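Local coordinates for protein NAD-dependent epimerase/dehydratase (Veillonella parvula, PDB 4IPT) that probably acts as an NAD(P)-dependent epimerase, dehydratase or reductase of the short-chain dehydrogenase/reductase family, using a Rossmann-type nucleotide-binding fold, at residues V117-W122 with D216-H221. Sequence-based numbering, arbitrary orientation.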
ATOM      1  N   VAL A 117       7.888  22.274  -7.451  1.00 39.20           N
ATOM      2  CA  VAL A 117       7.913  22.395  -8.913  1.00 42.46           C
ATOM      3  C   VAL A 117       8.784  21.398  -9.683  1.00 42.92           C
ATOM      4  O   VAL A 117       8.293  20.677 -10.553  1.00 37.37           O
ATOM      5  CB  VAL A 117       8.321  23.827  -9.323  1.00 45.98           C
ATOM      6  CG1 VAL A 117       8.363  23.969 -10.839  1.00 54.19           C
ATOM      7  CG2 VAL A 117       7.358  24.817  -8.715  1.00 47.67           C
ATOM      8  N   ALA A 118      10.074  21.367  -9.372  1.00 38.87           N
ATOM      9  CA  ALA A 118      11.023  20.562 -10.140  1.00 43.99           C
ATOM     10  C   ALA A 118      10.791  19.065  -9.980  1.00 40.25           C
ATOM     11  O   ALA A 118      10.866  18.307 -10.950  1.00 43.41           O
ATOM     12  CB  ALA A 118      12.440  20.918  -9.753  1.00 43.64           C
ATOM     13  N   LEU A 119      10.526  18.639  -8.750  1.00 36.31           N
ATOM     14  CA  LEU A 119      10.264  17.232  -8.469  1.00 33.51           C
ATOM     15  C   LEU A 119       8.953  16.785  -9.111  1.00 31.01           C
ATOM     16  O   LEU A 119       8.820  15.650  -9.573  1.00 31.23           O
ATOM     17  CB  LEU A 119      10.227  17.008  -6.956  1.00 32.49           C
ATOM     18  CG  LEU A 119       9.926  15.591  -6.466  1.00 32.42           C
ATOM     19  CD1 LEU A 119      10.836  14.576  -7.139  1.00 30.93           C
ATOM     20  CD2 LEU A 119      10.084  15.544  -4.956  1.00 32.05           C
ATOM     21  N   GLU A 120       7.990  17.695  -9.168  1.00 31.89           N
ATOM     22  CA  GLU A 120       6.714  17.399  -9.797  1.00 33.93           C
ATOM     23  C   GLU A 120       6.857  17.191 -11.303  1.00 34.16           C
ATOM     24  O   GLU A 120       6.343  16.213 -11.850  1.00 32.57           O
ATOM     25  CB  GLU A 120       5.718  18.523  -9.520  1.00 34.28           C
ATOM     26  CG  GLU A 120       4.346  18.290 -10.122  1.00 34.22           C
ATOM     27  CD  GLU A 120       3.396  19.414  -9.798  1.00 36.68           C
ATOM     28  OE1 GLU A 120       2.643  19.284  -8.813  1.00 36.72           O
ATOM     29  OE2 GLU A 120       3.413  20.433 -10.511  1.00 44.95           O
ATOM     30  N   LYS A 121       7.544  18.113 -11.975  1.00 38.23           N
ATOM     31  CA  LYS A 121       7.741  17.998 -13.422  1.00 39.69           C
ATOM     32  C   LYS A 121       8.506  16.732 -13.803  1.00 44.47           C
ATOM     33  O   LYS A 121       8.096  16.002 -14.711  1.00 43.90           O
ATOM     34  CB  LYS A 121       8.412  19.248 -13.996  1.00 45.67           C
ATOM     35  CG  LYS A 121       7.412  20.288 -14.470  1.00 52.56           C
ATOM     36  CD  LYS A 121       8.096  21.587 -14.837  1.00 54.92           C
ATOM     37  CE  LYS A 121       7.128  22.750 -14.715  1.00 59.42           C
ATOM     38  NZ  LYS A 121       7.850  24.044 -14.611  1.00 69.08           N
ATOM     39  N   TRP A 122       9.597  16.457 -13.095  1.00 37.55           N
ATOM     40  CA  TRP A 122      10.366  15.243 -13.348  1.00 41.67           C
ATOM     41  C   TRP A 122       9.496  14.007 -13.162  1.00 34.62           C
ATOM     42  O   TRP A 122       9.518  13.098 -13.991  1.00 37.92           O
ATOM     43  CB  TRP A 122      11.592  15.153 -12.437  1.00 42.97           C
ATOM     44  CG  TRP A 122      12.526  14.044 -12.832  1.00 46.78           C
ATOM     45  CD1 TRP A 122      13.619  14.145 -13.645  1.00 50.52           C
ATOM     46  CD2 TRP A 122      12.443  12.664 -12.442  1.00 38.62           C
ATOM     47  NE1 TRP A 122      14.219  12.921 -13.782  1.00 52.25           N
ATOM     48  CE2 TRP A 122      13.518  11.994 -13.058  1.00 46.00           C
ATOM     49  CE3 TRP A 122      11.562  11.933 -11.639  1.00 34.89           C
ATOM     50  CZ2 TRP A 122      13.740  10.621 -12.890  1.00 49.65           C
ATOM     51  CZ3 TRP A 122      11.781  10.572 -11.476  1.00 40.28           C
ATOM     52  CH2 TRP A 122      12.864   9.933 -12.096  1.00 44.53           C
ATOM     53  N   ASP A 216      15.526  17.417  -6.699  1.00 32.45           N
ATOM     54  CA  ASP A 216      14.658  17.644  -7.850  1.00 35.49           C
ATOM     55  C   ASP A 216      14.272  16.343  -8.560  1.00 31.42           C
ATOM     56  O   ASP A 216      13.406  16.339  -9.434  1.00 34.40           O
ATOM     57  CB  ASP A 216      15.321  18.617  -8.831  1.00 42.92           C
ATOM     58  CG  ASP A 216      15.514  20.003  -8.242  1.00 48.57           C
ATOM     59  OD1 ASP A 216      14.871  20.317  -7.219  1.00 47.70           O
ATOM     60  OD2 ASP A 216      16.307  20.779  -8.809  1.00 49.62           O
ATOM     61  N   LYS A 217      14.912  15.243  -8.165  1.00 34.93           N
ATOM     62  CA  LYS A 217      14.634  13.916  -8.717  1.00 33.92           C
ATOM     63  C   LYS A 217      15.196  12.866  -7.764  1.00 30.93           C
ATOM     64  O   LYS A 217      16.120  13.162  -7.011  1.00 33.54           O
ATOM     65  CB  LYS A 217      15.271  13.773 -10.102  1.00 36.28           C
ATOM     66  CG  LYS A 217      16.697  14.307 -10.168  1.00 47.75           C
ATOM     67  CD  LYS A 217      16.926  15.150 -11.428  1.00 53.77           C
ATOM     68  CE  LYS A 217      18.011  16.217 -11.207  1.00 60.73           C
ATOM     69  NZ  LYS A 217      18.303  17.029 -12.431  1.00 68.28           N
ATOM     70  N   PRO A 218      14.635  11.642  -7.781  1.00 30.58           N
ATOM     71  CA  PRO A 218      15.194  10.598  -6.911  1.00 32.82           C
ATOM     72  C   PRO A 218      16.647  10.328  -7.263  1.00 32.03           C
ATOM     73  O   PRO A 218      17.021  10.486  -8.424  1.00 34.39           O
ATOM     74  CB  PRO A 218      14.332   9.363  -7.235  1.00 32.91           C
ATOM     75  CG  PRO A 218      13.645   9.692  -8.553  1.00 36.15           C
ATOM     76  CD  PRO A 218      13.434  11.176  -8.494  1.00 33.23           C
ATOM     77  N   SER A 219      17.451   9.937  -6.280  1.00 29.31           N
ATOM     78  CA  SER A 219      18.871   9.696  -6.508  1.00 37.85           C
ATOM     79  C   SER A 219      19.103   8.401  -7.266  1.00 42.47           C
ATOM     80  O   SER A 219      18.196   7.576  -7.402  1.00 41.20           O
ATOM     81  CB  SER A 219      19.622   9.631  -5.176  1.00 45.58           C
ATOM     82  OG  SER A 219      19.217  10.677  -4.315  1.00 51.64           O
ATOM     83  N   PHE A 220      20.316   8.219  -7.773  1.00 38.81           N
ATOM     84  CA  PHE A 220      20.725   6.945  -8.349  0.55 46.41           C
ATOM     85  C   PHE A 220      21.014   5.962  -7.215  1.00 51.15           C
ATOM     86  O   PHE A 220      21.119   4.752  -7.436  1.00 57.43           O
ATOM     87  CB  PHE A 220      21.986   7.126  -9.195  0.55 45.14           C
ATOM     88  CG  PHE A 220      21.757   7.808 -10.519  0.55 44.35           C
ATOM     89  CD1 PHE A 220      21.466   7.065 -11.652  0.55 42.66           C
ATOM     90  CD2 PHE A 220      21.872   9.186 -10.640  0.55 42.98           C
ATOM     91  CE1 PHE A 220      21.273   7.677 -12.874  0.55 41.20           C
ATOM     92  CE2 PHE A 220      21.693   9.806 -11.866  0.55 45.93           C
ATOM     93  CZ  PHE A 220      21.390   9.049 -12.984  0.55 46.05           C
ATOM     94  N   HIS A 221      21.151   6.511  -6.005  1.00 51.96           N
ATOM     95  CA  HIS A 221      21.488   5.775  -4.775  1.00 56.06           C
ATOM     96  C   HIS A 221      22.479   4.626  -4.955  1.00 61.38           C
ATOM     97  O   HIS A 221      22.090   3.482  -5.185  1.00 72.09           O
ATOM     98  CB  HIS A 221      20.242   5.312  -3.984  1.00 55.14           C
ATOM     99  CG  HIS A 221      18.945   5.446  -4.728  1.00 54.06           C
ATOM    100  ND1 HIS A 221      17.993   6.386  -4.401  1.00 55.31           N
ATOM    101  CD2 HIS A 221      18.439   4.742  -5.768  1.00 48.69           C
ATOM    102  CE1 HIS A 221      16.956   6.261  -5.214  1.00 56.17           C
ATOM    103  NE2 HIS A 221      17.205   5.279  -6.056  1.00 57.14           N
TER
HETATM  104  O   HOH W   1      11.986  20.107  -6.417  1.00 41.47           O
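Trp122 lays one face of its indole under Lys217 and Pro218, and these two CH-pi contacts join the C-terminal tail of a Rossmann-type fold to helix 117-125. Lys217 CB stands 3.7 Å from the centroid of the five-membered ring, only 3° off the normal. Pro218 serves the other half of the same face: its CD lies 3.9 Å from the centroid of the six-membered ring, tilted 27° from the normal, while Pro218 CG rests over Trp122 CZ3 and CH2. Reaching both depends on the side-chain torsion, for CG lies anti to the backbone N of Trp122 (chi1 -170°), which carries the indole out toward the tail. Trp156 meets Trp122 edge-to-face, tying the ring to the body of the protein. A serine in place of Trp122 would probably leave the Lys217 methylene and the Pro218 ring without their aromatic platform and the tail freer to move.

Apolar and weakly polar contacts continue the join at the first turn of the helix. Ala118 CB abuts the Asp216 carboxylate, 3.5 Å from CG, and Leu119 CD1 reaches the backbone around Asp216 and Lys217. The Asp216 carbonyl also receives a CA-H...O contact from Leu119, with CA 3.4 Å from O.

No direct hydrogen bond links the segments; a water bridges them instead. It accepts from the amide of Leu119, in the first turn, where amides precede the i to i-4 pattern, at 3.1 Å from N, and donates to Asp216 OD1 at 3.0 Å.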